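Local structure of glutathione S-transferase (Bombyx mori, 3AY8) at residues S2-Y7 with I27-E32; L19-A24 with P156-T161; S136-L141 with W175-F180; F140-L145 with P181-W186. The protein probably catalyses the transfer of glutathione to electrophilic compounds, as expected of a cytosolic glutathione transferase that works as a homodimer. One frame throughout, in Å; residues are numbered along the deposited sequence.

Interaction 1: S2-Y7 with I27-E32; sequences SSLKLY and IPIQIE
The Y7 ring and the E32 carboxylate are flat groups on one side of the strand pair, pointing the same way with their planes 33° apart. E32 comes to the ring at a slant through its methylene carbons, CG lying 3.6 Å from Y7 CD1, while V34 and D59 also touch the Y7 side chain. Beyond this, E32 OE1 lies 3.7 Å from K5 NZ, a long salt bridge; K5 bends at its second and third torsions and passes obliquely across the Q30 side chain, CD nearest its OE1. E32, Q30 and I27 are modelled in two conformers, which makes their side-chain details less certain than the backbone geometry. That backbone is the parallel pair of the beta-alpha-beta unit opening the thioredoxin-like domain, strand 5-8 and strand 30-33 joined through helix 13-25. The short axes of 5-7 and 30-32 come within 4.7 Å. Three bonds are the evidence: Q30 N to L4 O at 2.8 Å, L6 N to Q30 O at 2.8 Å and almost straight (173°), and E32 N to L6 O at 2.9 Å. L6 and I31 are on the other face, where I31 meets L19 and R23 of the connecting helix. L4, with CG anti to the backbone N (chi1 -173°), crosses the I27 side chain at about a right angle, CD2 lying 3.7 Å from I27 CG1.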
loop_
_atom_site.group_PDB
_atom_site.type_symbol
_atom_site.label_atom_id
_atom_site.label_comp_id
_atom_site.label_asym_id
_atom_site.label_seq_id
_atom_site.Cartn_x
_atom_site.Cartn_y
_atom_site.Cartn_z
ATOM N N SER A 2 -15.131 11.896 -23.127
ATOM C CA SER A 2 -16.156 10.885 -22.724
ATOM C C SER A 2 -15.565 9.478 -22.624
ATOM O O SER A 2 -15.915 8.714 -21.723
ATOM C CB SER A 2 -17.344 10.903 -23.683
ATOM N N SER A 3 -14.672 9.138 -23.549
ATOM C CA SER A 3 -14.014 7.835 -23.538
ATOM C C SER A 3 -13.139 7.670 -22.288
ATOM O O SER A 3 -12.498 8.615 -21.848
ATOM C CB SER A 3 -13.171 7.672 -24.802
ATOM O OG SER A 3 -12.752 6.329 -24.958
ATOM N N LEU A 4 -13.131 6.469 -21.722
ATOM C CA LEU A 4 -12.285 6.137 -20.580
ATOM C C LEU A 4 -10.804 6.106 -21.001
ATOM O O LEU A 4 -10.453 5.459 -21.989
ATOM C CB LEU A 4 -12.738 4.789 -20.017
ATOM C CG LEU A 4 -12.157 4.248 -18.713
ATOM C CD1 LEU A 4 -12.572 5.080 -17.510
ATOM C CD2 LEU A 4 -12.584 2.804 -18.527
ATOM N N LYS A 5 -9.946 6.813 -20.263
ATOM C CA LYS A 5 -8.525 6.904 -20.610
ATOM C C LYS A 5 -7.547 6.515 -19.482
ATOM O O LYS A 5 -7.717 6.913 -18.325
ATOM C CB LYS A 5 -8.205 8.311 -21.126
ATOM C CG LYS A 5 -6.788 8.474 -21.661
ATOM C CD LYS A 5 -6.763 9.151 -23.030
ATOM C CE LYS A 5 -6.913 10.667 -22.954
ATOM N NZ LYS A 5 -6.491 11.324 -24.244
ATOM N N LEU A 6 -6.520 5.746 -19.836
ATOM C CA LEU A 6 -5.428 5.417 -18.912
ATOM C C LEU A 6 -4.116 6.008 -19.404
ATOM O O LEU A 6 -3.696 5.730 -20.528
ATOM C CB LEU A 6 -5.291 3.900 -18.740
ATOM C CG LEU A 6 -4.253 3.420 -17.712
ATOM C CD1 LEU A 6 -4.724 3.698 -16.293
ATOM C CD2 LEU A 6 -3.942 1.952 -17.878
ATOM N N TYR A 7 -3.492 6.843 -18.576
ATOM C CA TYR A 7 -2.138 7.316 -18.848
ATOM C C TYR A 7 -1.157 6.296 -18.271
ATOM O O TYR A 7 -1.137 6.060 -17.055
ATOM C CB TYR A 7 -1.914 8.716 -18.275
ATOM C CG TYR A 7 -2.796 9.757 -18.948
ATOM C CD1 TYR A 7 -2.306 10.530 -20.009
ATOM C CD2 TYR A 7 -4.127 9.933 -18.558
ATOM C CE1 TYR A 7 -3.116 11.474 -20.648
ATOM C CE2 TYR A 7 -4.944 10.873 -19.185
ATOM C CZ TYR A 7 -4.428 11.634 -20.232
ATOM O OH TYR A 7 -5.222 12.562 -20.854
ATOM N N ILE A 27 -12.989 -3.857 -20.136
ATOM C CA ILE A 27 -13.452 -2.528 -20.511
ATOM C C ILE A 27 -12.594 -1.960 -21.645
ATOM O O ILE A 27 -11.360 -2.028 -21.597
ATOM C CB ILE A 27 -13.528 -1.554 -19.290
ATOM C CG1 ILE A 27 -14.350 -0.300 -19.625
ATOM C CG2 ILE A 27 -12.135 -1.193 -18.765
ATOM C CD1 ILE A 27 -15.860 -0.527 -19.675
ATOM N N PRO A 28 -13.255 -1.417 -22.687
ATOM C CA PRO A 28 -12.499 -0.703 -23.711
ATOM C C PRO A 28 -11.919 0.581 -23.103
ATOM O O PRO A 28 -12.634 1.336 -22.438
ATOM C CB PRO A 28 -13.569 -0.375 -24.762
ATOM C CG PRO A 28 -14.567 -1.490 -24.620
ATOM C CD PRO A 28 -14.647 -1.670 -23.117
ATOM N N ILE A 29 -10.628 0.808 -23.314
ATOM C CA ILE A 29 -9.949 1.969 -22.731
ATOM C C ILE A 29 -8.964 2.552 -23.703
ATOM O O ILE A 29 -8.237 1.812 -24.381
ATOM C CB ILE A 29 -9.064 1.614 -21.513
ATOM C CG1 ILE A 29 -9.050 0.120 -21.228
ATOM C CG2 ILE A 29 -9.385 2.506 -20.321
ATOM C CD1 ILE A 29 -7.658 -0.408 -21.164
ATOM N N GLN A 30 -8.933 3.878 -23.766
ATOM C CA GLN A 30 -7.886 4.588 -24.493
ATOM C C GLN A 30 -6.621 4.543 -23.655
ATOM O O GLN A 30 -6.669 4.748 -22.434
ATOM C CB GLN A 30 -8.262 6.049 -24.722
ATOM C CG GLN A 30 -9.161 6.320 -25.914
ATOM C CD GLN A 30 -9.272 7.812 -26.229
ATOM O OE1 GLN A 30 -8.282 8.551 -26.190
ATOM N NE2 GLN A 30 -10.478 8.257 -26.539
ATOM N N ILE A 31 -5.498 4.277 -24.305
ATOM C CA ILE A 31 -4.233 4.180 -23.613
ATOM C C ILE A 31 -3.303 5.232 -24.172
ATOM O O ILE A 31 -2.924 5.184 -25.350
ATOM C CB ILE A 31 -3.591 2.779 -23.752
ATOM C CG1 ILE A 31 -4.507 1.699 -23.157
ATOM C CG2 ILE A 31 -2.192 2.753 -23.089
ATOM C CD1 ILE A 31 -4.063 0.297 -23.445
ATOM N N GLU A 32 -2.980 6.203 -23.335
ATOM C CA GLU A 32 -1.999 7.219 -23.680
ATOM C C GLU A 32 -0.662 6.828 -23.061
ATOM O O GLU A 32 -0.532 6.812 -21.840
ATOM C CB GLU A 32 -2.447 8.578 -23.150
ATOM C CG GLU A 32 -1.485 9.705 -23.465
ATOM C CD GLU A 32 -1.890 10.481 -24.693
ATOM O OE1 GLU A 32 -2.816 11.314 -24.587
ATOM O OE2 GLU A 32 -1.283 10.259 -25.760
#

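Interaction 2: L19-A24 with P156-T161; sequences LLAARA and PTIADT
T161 meets L20 where helix 13-25 of the thioredoxin-like domain packs on the first turn of helix 158-173, which carries the N-capping box well known in cytosolic glutathione transferases. The close part is a pair of beta carbons: CB of L20 and CB of T161 are 3.7 Å apart, and CD1 of L20 reaches within 3.5 Å of T161 O. N199 packs on L20 from helix 196-213. In T161, chi1 of 47° turns OG1 back over its own helix and directs CG2 to the neighbouring one. OG1 thereby donates to I158 O at 2.9 Å, approaching that carbonyl from the side at 102°, so the buried hydroxyl is satisfied within its own turn. Toward the partly exposed A24 the fit is looser: A24 CB stands 4.2 Å from T161 CG2. A21, though buried, is no closer: its CB lies 4.3 Å from I158 CG2, with A72 touching both residues. No hydrogen bond crosses between the two segments, so they meet by van der Waals contact; nearby, R23 of the same helix forms a salt bridge to E198. Trimming T161 to an alanine would remove both branches, and the result would probably be a gap facing L20 and A24, with I158 O deprived of its hydroxyl donor. In the capping box, A159 N bonds to T157 OG1 at 3.3 Å, and in the reciprocal bond T157 N donates at 2.8 Å to the anti lone pair of D160 OD2.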
loop_
_atom_site.group_PDB
_atom_site.type_symbol
_atom_site.label_atom_id
_atom_site.label_comp_id
_atom_site.label_asym_id
_atom_site.label_seq_id
_atom_site.Cartn_x
_atom_site.Cartn_y
_atom_site.Cartn_z
ATOM N N LEU A 19 -3.561 -1.540 -15.972
ATOM C CA LEU A 19 -4.011 -1.974 -17.311
ATOM C C LEU A 19 -4.500 -3.421 -17.299
ATOM O O LEU A 19 -5.550 -3.746 -17.877
ATOM C CB LEU A 19 -2.924 -1.743 -18.376
ATOM C CG LEU A 19 -3.275 -2.131 -19.825
ATOM C CD1 LEU A 19 -4.533 -1.447 -20.347
ATOM C CD2 LEU A 19 -2.096 -1.879 -20.779
ATOM N N LEU A 20 -3.763 -4.291 -16.609
ATOM C CA LEU A 20 -4.183 -5.677 -16.464
ATOM C C LEU A 20 -5.588 -5.799 -15.875
ATOM O O LEU A 20 -6.345 -6.692 -16.261
ATOM C CB LEU A 20 -3.184 -6.458 -15.602
ATOM C CG LEU A 20 -1.934 -7.042 -16.284
ATOM C CD1 LEU A 20 -0.907 -7.445 -15.232
ATOM C CD2 LEU A 20 -2.271 -8.250 -17.180
ATOM N N ALA A 21 -5.915 -4.933 -14.913
ATOM C CA ALA A 21 -7.260 -4.922 -14.321
ATOM C C ALA A 21 -8.297 -4.525 -15.376
ATOM O O ALA A 21 -9.352 -5.147 -15.471
ATOM C CB ALA A 21 -7.327 -3.967 -13.131
ATOM N N ALA A 22 -7.996 -3.483 -16.145
ATOM C CA ALA A 22 -8.875 -3.070 -17.252
ATOM C C ALA A 22 -9.077 -4.227 -18.250
ATOM O O ALA A 22 -10.202 -4.494 -18.656
ATOM C CB ALA A 22 -8.324 -1.828 -17.951
ATOM N N ARG A 23 -8.000 -4.940 -18.597
ATOM C CA ARG A 23 -8.113 -6.112 -19.491
ATOM C C ARG A 23 -8.979 -7.206 -18.875
ATOM O O ARG A 23 -9.804 -7.801 -19.563
ATOM C CB ARG A 23 -6.743 -6.701 -19.863
ATOM C CG ARG A 23 -5.727 -5.719 -20.482
ATOM C CD ARG A 23 -6.332 -4.872 -21.594
ATOM N NE ARG A 23 -5.338 -4.258 -22.478
ATOM C CZ ARG A 23 -5.656 -3.424 -23.465
ATOM N NH1 ARG A 23 -6.923 -3.093 -23.679
ATOM N NH2 ARG A 23 -4.721 -2.922 -24.242
ATOM N N ALA A 24 -8.791 -7.460 -17.577
ATOM C CA ALA A 24 -9.507 -8.537 -16.894
ATOM C C ALA A 24 -11.018 -8.307 -16.849
ATOM O O ALA A 24 -11.786 -9.234 -17.109
ATOM C CB ALA A 24 -8.952 -8.747 -15.483
ATOM N N PRO A 156 -9.472 -16.022 -10.116
ATOM C CA PRO A 156 -8.604 -14.840 -10.190
ATOM C C PRO A 156 -9.344 -13.556 -9.801
ATOM O O PRO A 156 -10.551 -13.461 -9.990
ATOM C CB PRO A 156 -8.142 -14.807 -11.652
ATOM C CG PRO A 156 -9.128 -15.648 -12.412
ATOM C CD PRO A 156 -9.719 -16.631 -11.440
ATOM N N THR A 157 -8.628 -12.602 -9.212
ATOM C CA THR A 157 -9.230 -11.333 -8.806
ATOM C C THR A 157 -8.272 -10.230 -9.224
ATOM O O THR A 157 -7.186 -10.526 -9.739
ATOM C CB THR A 157 -9.472 -11.270 -7.275
ATOM O OG1 THR A 157 -8.223 -11.422 -6.583
ATOM C CG2 THR A 157 -10.448 -12.387 -6.814
ATOM N N ILE A 158 -8.660 -8.970 -9.021
ATOM C CA ILE A 158 -7.730 -7.866 -9.236
ATOM C C ILE A 158 -6.491 -7.932 -8.330
ATOM O O ILE A 158 -5.495 -7.278 -8.615
ATOM C CB ILE A 158 -8.393 -6.454 -9.140
ATOM C CG1 ILE A 158 -8.948 -6.179 -7.741
ATOM C CG2 ILE A 158 -9.464 -6.265 -10.228
ATOM C CD1 ILE A 158 -9.414 -4.721 -7.570
ATOM N N ALA A 159 -6.550 -8.694 -7.239
ATOM C CA ALA A 159 -5.330 -8.921 -6.434
ATOM C C ALA A 159 -4.278 -9.686 -7.271
ATOM O O ALA A 159 -3.081 -9.405 -7.194
ATOM C CB ALA A 159 -5.658 -9.662 -5.152
ATOM N N ASP A 160 -4.730 -10.610 -8.111
ATOM C CA ASP A 160 -3.802 -11.325 -9.010
ATOM C C ASP A 160 -3.218 -10.444 -10.097
ATOM O O ASP A 160 -2.043 -10.566 -10.398
ATOM C CB ASP A 160 -4.455 -12.554 -9.640
ATOM C CG ASP A 160 -4.943 -13.539 -8.604
ATOM O OD1 ASP A 160 -4.103 -14.310 -8.075
ATOM O OD2 ASP A 160 -6.159 -13.538 -8.332
ATOM N N THR A 161 -4.021 -9.567 -10.695
ATOM C CA THR A 161 -3.483 -8.675 -11.725
ATOM C C THR A 161 -2.389 -7.747 -11.168
ATOM O O THR A 161 -1.348 -7.580 -11.794
ATOM C CB THR A 161 -4.583 -7.910 -12.484
ATOM O OG1 THR A 161 -5.509 -7.348 -11.557
ATOM C CG2 THR A 161 -5.347 -8.877 -13.424
#

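Interaction 3: S136-L141 with W175-F180; sequences STLSFL and WDISSF
L138 reaches out of helix 128-147 to three residues of the segment 175-180. Its CB lies 3.6 Å from CE2 of F180; with CG opposite the carbonyl carbon (chi1 -63°), it carries CD1 to 3.5 Å from NE1 of W175 and 4.0 Å from CG2 of I177. The F180 ring lies flat against the helix backbone: L138 C sits over its centre on one face, S179 CB over its centre on the other, and S139 CA approaches CE1 at a slant, 3.6 Å away. A serine in place of F180 would strip away this ring and would probably expose the backbone at L138 and S139 that it now covers. Behind these contacts the loop is folded by its own bonds. A type I turn runs from I177 to F180, closed by F180 N to I177 O at 2.7 Å. Overlapping its start, an Asx turn forms: D176 OD1 takes the backbone N of S178 at 3.0 Å and, on its syn lone pair, S178 OG at 2.7 Å. I177 CG2 touches the edge of the W175 ring in its plane. The loop connects helix 158-173 to helix 181-190; L138 also packs on M167 and I183 of these and L107 of helix 90-120.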
loop_
_atom_site.group_PDB
_atom_site.type_symbol
_atom_site.label_atom_id
_atom_site.label_comp_id
_atom_site.label_asym_id
_atom_site.label_seq_id
_atom_site.Cartn_x
_atom_site.Cartn_y
_atom_site.Cartn_z
ATOM N N SER A 136 11.752 -12.727 2.000
ATOM C CA SER A 136 10.818 -12.902 3.106
ATOM C C SER A 136 9.360 -12.587 2.696
ATOM O O SER A 136 8.405 -13.277 3.115
ATOM C CB SER A 136 11.248 -12.025 4.290
ATOM O OG SER A 136 10.194 -11.923 5.232
ATOM N N THR A 137 9.198 -11.552 1.872
ATOM C CA THR A 137 7.882 -11.196 1.336
ATOM C C THR A 137 7.418 -12.226 0.312
ATOM O O THR A 137 6.247 -12.613 0.305
ATOM C CB THR A 137 7.879 -9.756 0.781
ATOM O OG1 THR A 137 7.921 -8.864 1.898
ATOM C CG2 THR A 137 6.598 -9.467 -0.040
ATOM N N LEU A 138 8.347 -12.720 -0.515
ATOM C CA LEU A 138 7.990 -13.814 -1.436
ATOM C C LEU A 138 7.511 -15.067 -0.709
ATOM O O LEU A 138 6.617 -15.772 -1.182
ATOM C CB LEU A 138 9.153 -14.155 -2.380
ATOM C CG LEU A 138 9.595 -13.036 -3.341
ATOM C CD1 LEU A 138 10.631 -13.559 -4.333
ATOM C CD2 LEU A 138 8.385 -12.416 -4.066
ATOM N N SER A 139 8.126 -15.356 0.436
ATOM C CA SER A 139 7.755 -16.533 1.213
ATOM C C SER A 139 6.304 -16.465 1.688
ATOM O O SER A 139 5.593 -17.461 1.665
ATOM C CB SER A 139 8.712 -16.719 2.398
ATOM O OG SER A 139 8.325 -17.857 3.141
ATOM N N PHE A 140 5.885 -15.274 2.107
ATOM C CA PHE A 140 4.508 -14.996 2.500
ATOM C C PHE A 140 3.559 -15.197 1.323
ATOM O O PHE A 140 2.520 -15.834 1.468
ATOM C CB PHE A 140 4.393 -13.565 3.008
ATOM C CG PHE A 140 4.234 -13.451 4.485
ATOM C CD1 PHE A 140 2.994 -13.141 5.034
ATOM C CD2 PHE A 140 5.322 -13.638 5.335
ATOM C CE1 PHE A 140 2.834 -13.025 6.415
ATOM C CE2 PHE A 140 5.176 -13.527 6.719
ATOM C CZ PHE A 140 3.934 -13.213 7.260
ATOM N N LEU A 141 3.927 -14.656 0.161
ATOM C CA LEU A 141 3.135 -14.842 -1.057
ATOM C C LEU A 141 3.027 -16.334 -1.380
ATOM O O LEU A 141 1.969 -16.817 -1.744
ATOM C CB LEU A 141 3.756 -14.095 -2.246
ATOM C CG LEU A 141 3.062 -14.279 -3.611
ATOM C CD1 LEU A 141 1.520 -13.966 -3.559
ATOM C CD2 LEU A 141 3.760 -13.459 -4.712
ATOM N N TRP A 175 15.099 -13.424 -10.895
ATOM C CA TRP A 175 15.017 -13.762 -9.487
ATOM C C TRP A 175 14.840 -15.268 -9.402
ATOM O O TRP A 175 14.105 -15.853 -10.203
ATOM C CB TRP A 175 13.858 -13.039 -8.802
ATOM C CG TRP A 175 14.096 -12.850 -7.337
ATOM C CD1 TRP A 175 13.614 -13.622 -6.323
ATOM C CD2 TRP A 175 14.900 -11.830 -6.722
ATOM N NE1 TRP A 175 14.060 -13.143 -5.110
ATOM C CE2 TRP A 175 14.851 -12.046 -5.326
ATOM C CE3 TRP A 175 15.647 -10.752 -7.216
ATOM C CZ2 TRP A 175 15.526 -11.217 -4.410
ATOM C CZ3 TRP A 175 16.324 -9.931 -6.312
ATOM C CH2 TRP A 175 16.255 -10.167 -4.922
ATOM N N ASP A 176 15.536 -15.872 -8.448
ATOM C CA ASP A 176 15.454 -17.306 -8.170
ATOM C C ASP A 176 14.289 -17.529 -7.200
ATOM O O ASP A 176 14.375 -17.177 -6.027
ATOM C CB ASP A 176 16.810 -17.786 -7.585
ATOM C CG ASP A 176 16.773 -19.226 -7.038
ATOM O OD1 ASP A 176 15.838 -19.991 -7.366
ATOM O OD2 ASP A 176 17.710 -19.581 -6.259
ATOM N N ILE A 177 13.198 -18.097 -7.710
ATOM C CA ILE A 177 12.029 -18.452 -6.899
ATOM C C ILE A 177 11.864 -19.989 -6.755
ATOM O O ILE A 177 10.780 -20.481 -6.440
ATOM C CB ILE A 177 10.709 -17.790 -7.441
ATOM C CG1 ILE A 177 10.391 -18.260 -8.869
ATOM C CG2 ILE A 177 10.777 -16.244 -7.356
ATOM C CD1 ILE A 177 8.958 -18.008 -9.290
ATOM N N SER A 178 12.951 -20.741 -6.971
ATOM C CA SER A 178 12.922 -22.209 -6.819
ATOM C C SER A 178 12.436 -22.624 -5.427
ATOM O O SER A 178 11.820 -23.679 -5.271
ATOM C CB SER A 178 14.297 -22.824 -7.112
ATOM O OG SER A 178 15.271 -22.371 -6.180
ATOM N N SER A 179 12.693 -21.784 -4.427
ATOM C CA SER A 179 12.223 -22.023 -3.064
ATOM C C SER A 179 10.706 -21.834 -2.911
ATOM O O SER A 179 10.139 -22.139 -1.861
ATOM C CB SER A 179 12.951 -21.099 -2.086
ATOM O OG SER A 179 14.325 -21.435 -1.954
ATOM N N PHE A 180 10.043 -21.328 -3.953
ATOM C CA PHE A 180 8.615 -21.028 -3.858
ATOM C C PHE A 180 7.782 -21.697 -4.945
ATOM O O PHE A 180 7.358 -21.035 -5.901
ATOM C CB PHE A 180 8.383 -19.509 -3.827
ATOM C CG PHE A 180 9.335 -18.768 -2.930
ATOM C CD1 PHE A 180 9.347 -19.000 -1.553
ATOM C CD2 PHE A 180 10.216 -17.826 -3.459
ATOM C CE1 PHE A 180 10.231 -18.312 -0.722
ATOM C CE2 PHE A 180 11.099 -17.130 -2.642
ATOM C CZ PHE A 180 11.110 -17.375 -1.267
#

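Interaction 4: F140-L145 with P181-W186; sequences FLNQFL and PNIQRW
L145 is a knob in the hole formed by N182, I183, R185 and W186, which locks helix 128-147 to helix 181-190 within the all-helical C-terminal domain. The two helix segments cross at 66°, with axes 8.0 Å apart. CD1 of L145 lies over one face of the W186 indole, 3.5 Å above its plane and offset toward the rim, while CD2 comes obliquely to CD1 of that ring. The indole NE1 is held from outside by D160. One turn earlier the side chains of N142 and N182 cross at about a right angle, yet their amide planes are only 17° apart. With CG anti to the backbone N (chi1 -176°), N142 directs OD1 at the first turn of the other helix, where N182 N donates at 2.9 Å and I183 N weakly at 3.5 Å. In return N182 ND2 donates to N142 O at 3.0 Å; it also donates to E146 OE1. The I183 side chain crosses L141 at about a right angle, I183 CD1 4.0 Å from L141 CD2. R185 presents its guanidinium end-on to a single acceptor, L145 O, which lies in its plane: NH1 donates at 3.0 Å and NH2 at 2.8 Å, the latter on an in-plane lone pair of the carbonyl.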
loop_
_atom_site.group_PDB
_atom_site.type_symbol
_atom_site.label_atom_id
_atom_site.label_comp_id
_atom_site.label_asym_id
_atom_site.label_seq_id
_atom_site.Cartn_x
_atom_site.Cartn_y
_atom_site.Cartn_z
ATOM N N PHE A 140 5.885 -15.274 2.107
ATOM C CA PHE A 140 4.508 -14.996 2.500
ATOM C C PHE A 140 3.559 -15.197 1.323
ATOM O O PHE A 140 2.520 -15.834 1.468
ATOM C CB PHE A 140 4.393 -13.565 3.008
ATOM C CG PHE A 140 4.234 -13.451 4.485
ATOM C CD1 PHE A 140 2.994 -13.141 5.034
ATOM C CD2 PHE A 140 5.322 -13.638 5.335
ATOM C CE1 PHE A 140 2.834 -13.025 6.415
ATOM C CE2 PHE A 140 5.176 -13.527 6.719
ATOM C CZ PHE A 140 3.934 -13.213 7.260
ATOM N N LEU A 141 3.927 -14.656 0.161
ATOM C CA LEU A 141 3.135 -14.842 -1.057
ATOM C C LEU A 141 3.027 -16.334 -1.380
ATOM O O LEU A 141 1.969 -16.817 -1.744
ATOM C CB LEU A 141 3.756 -14.095 -2.246
ATOM C CG LEU A 141 3.062 -14.279 -3.611
ATOM C CD1 LEU A 141 1.520 -13.966 -3.559
ATOM C CD2 LEU A 141 3.760 -13.459 -4.712
ATOM N N ASN A 142 4.139 -17.043 -1.257
ATOM C CA ASN A 142 4.159 -18.474 -1.514
ATOM C C ASN A 142 3.155 -19.227 -0.624
ATOM O O ASN A 142 2.518 -20.173 -1.078
ATOM C CB ASN A 142 5.568 -19.039 -1.349
ATOM C CG ASN A 142 5.643 -20.519 -1.716
ATOM O OD1 ASN A 142 5.426 -20.904 -2.863
ATOM N ND2 ASN A 142 5.948 -21.346 -0.739
ATOM N N GLN A 143 3.008 -18.775 0.621
ATOM C CA GLN A 143 2.004 -19.313 1.559
ATOM C C GLN A 143 0.560 -18.972 1.182
ATOM O O GLN A 143 -0.311 -19.855 1.242
ATOM C CB GLN A 143 2.291 -18.901 3.014
ATOM C CG GLN A 143 3.519 -19.590 3.622
ATOM C CD GLN A 143 3.508 -21.109 3.415
ATOM O OE1 GLN A 143 2.571 -21.800 3.813
ATOM N NE2 GLN A 143 4.546 -21.622 2.780
ATOM N N PHE A 144 0.296 -17.721 0.783
ATOM C CA PHE A 144 -1.047 -17.359 0.270
ATOM C C PHE A 144 -1.492 -18.387 -0.770
ATOM O O PHE A 144 -2.632 -18.852 -0.758
ATOM C CB PHE A 144 -1.072 -15.971 -0.408
ATOM C CG PHE A 144 -0.660 -14.825 0.480
ATOM C CD1 PHE A 144 -0.758 -14.903 1.870
ATOM C CD2 PHE A 144 -0.214 -13.643 -0.088
ATOM C CE1 PHE A 144 -0.364 -13.821 2.676
ATOM C CE2 PHE A 144 0.162 -12.565 0.698
ATOM C CZ PHE A 144 0.099 -12.655 2.077
ATOM N N LEU A 145 -0.567 -18.741 -1.655
ATOM C CA LEU A 145 -0.849 -19.614 -2.792
ATOM C C LEU A 145 -0.798 -21.116 -2.458
ATOM O O LEU A 145 -0.930 -21.956 -3.344
ATOM C CB LEU A 145 0.107 -19.279 -3.940
ATOM C CG LEU A 145 -0.099 -17.902 -4.571
ATOM C CD1 LEU A 145 1.131 -17.493 -5.359
ATOM C CD2 LEU A 145 -1.363 -17.875 -5.452
ATOM N N PRO A 181 7.529 -23.019 -4.802
ATOM C CA PRO A 181 6.818 -23.750 -5.852
ATOM C C PRO A 181 5.400 -23.229 -6.124
ATOM O O PRO A 181 4.921 -23.345 -7.252
ATOM C CB PRO A 181 6.780 -25.211 -5.333
ATOM C CG PRO A 181 7.125 -25.140 -3.881
ATOM C CD PRO A 181 7.982 -23.908 -3.709
ATOM N N ASN A 182 4.737 -22.666 -5.113
ATOM C CA ASN A 182 3.372 -22.126 -5.304
ATOM C C ASN A 182 3.324 -20.879 -6.191
ATOM O O ASN A 182 2.403 -20.726 -6.988
ATOM C CB ASN A 182 2.660 -21.887 -3.964
ATOM C CG ASN A 182 2.521 -23.171 -3.138
ATOM O OD1 ASN A 182 2.306 -24.256 -3.682
ATOM N ND2 ASN A 182 2.644 -23.044 -1.828
ATOM N N ILE A 183 4.319 -20.003 -6.045
ATOM C CA ILE A 183 4.505 -18.866 -6.961
ATOM C C ILE A 183 4.810 -19.363 -8.380
ATOM O O ILE A 183 4.277 -18.832 -9.359
ATOM C CB ILE A 183 5.628 -17.877 -6.497
ATOM C CG1 ILE A 183 5.350 -17.352 -5.072
ATOM C CG2 ILE A 183 5.747 -16.689 -7.491
ATOM C CD1 ILE A 183 6.415 -16.403 -4.517
ATOM N N GLN A 184 5.676 -20.371 -8.491
ATOM C CA GLN A 184 5.996 -20.965 -9.805
ATOM C C GLN A 184 4.745 -21.466 -10.521
ATOM O O GLN A 184 4.573 -21.223 -11.710
ATOM C CB GLN A 184 7.020 -22.101 -9.670
ATOM C CG GLN A 184 8.401 -21.628 -9.242
ATOM C CD GLN A 184 9.395 -22.759 -9.130
ATOM O OE1 GLN A 184 9.190 -23.713 -8.380
ATOM N NE2 GLN A 184 10.491 -22.648 -9.859
ATOM N N ARG A 185 3.864 -22.140 -9.784
ATOM C CA ARG A 185 2.594 -22.623 -10.329
ATOM C C ARG A 185 1.700 -21.449 -10.763
ATOM O O ARG A 185 1.145 -21.426 -11.869
ATOM C CB ARG A 185 1.858 -23.453 -9.274
ATOM C CG ARG A 185 0.461 -23.943 -9.712
ATOM C CD ARG A 185 -0.417 -24.326 -8.519
ATOM N NE ARG A 185 -1.024 -23.155 -7.875
ATOM C CZ ARG A 185 -0.937 -22.852 -6.579
ATOM N NH1 ARG A 185 -0.255 -23.633 -5.740
ATOM N NH2 ARG A 185 -1.544 -21.761 -6.112
ATOM N N TRP A 186 1.558 -20.480 -9.868
ATOM C CA TRP A 186 0.649 -19.362 -10.081
ATOM C C TRP A 186 1.088 -18.485 -11.256
ATOM O O TRP A 186 0.246 -18.009 -12.017
ATOM C CB TRP A 186 0.519 -18.572 -8.772
ATOM C CG TRP A 186 -0.056 -17.196 -8.868
ATOM C CD1 TRP A 186 -1.372 -16.859 -8.864
ATOM C CD2 TRP A 186 0.677 -15.961 -8.933
ATOM N NE1 TRP A 186 -1.512 -15.489 -8.929
ATOM C CE2 TRP A 186 -0.269 -14.915 -8.970
ATOM C CE3 TRP A 186 2.044 -15.642 -8.960
ATOM C CZ2 TRP A 186 0.101 -13.566 -9.045
ATOM C CZ3 TRP A 186 2.418 -14.307 -9.027
ATOM C CH2 TRP A 186 1.445 -13.281 -9.076
#

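Overall arrangement
Interactions 1 and 2 share the beta-alpha-beta unit: helix 13-25 packs on strand 30-33 through L19 and I29, and its other flank meets the C-terminal domain in interaction 2. Their centres are 16 Å apart. From there D160 carries the connection onward, its OD1 3.0 Å from W186 NE1 of interaction 4, a probable hydrogen bond. Interactions 3 and 4 use overlapping parts of helix 128-147, sharing F140 and L141, with centres 8 Å apart; interaction 1 lies about 35 Å from interaction 3 between centres. In glutathione transferases generally, glutathione is bound mainly by the thioredoxin-like domain; interaction 1 belongs to that domain's sheet, whereas interactions 3 and 4 lie in the helical domain across the chain's centre.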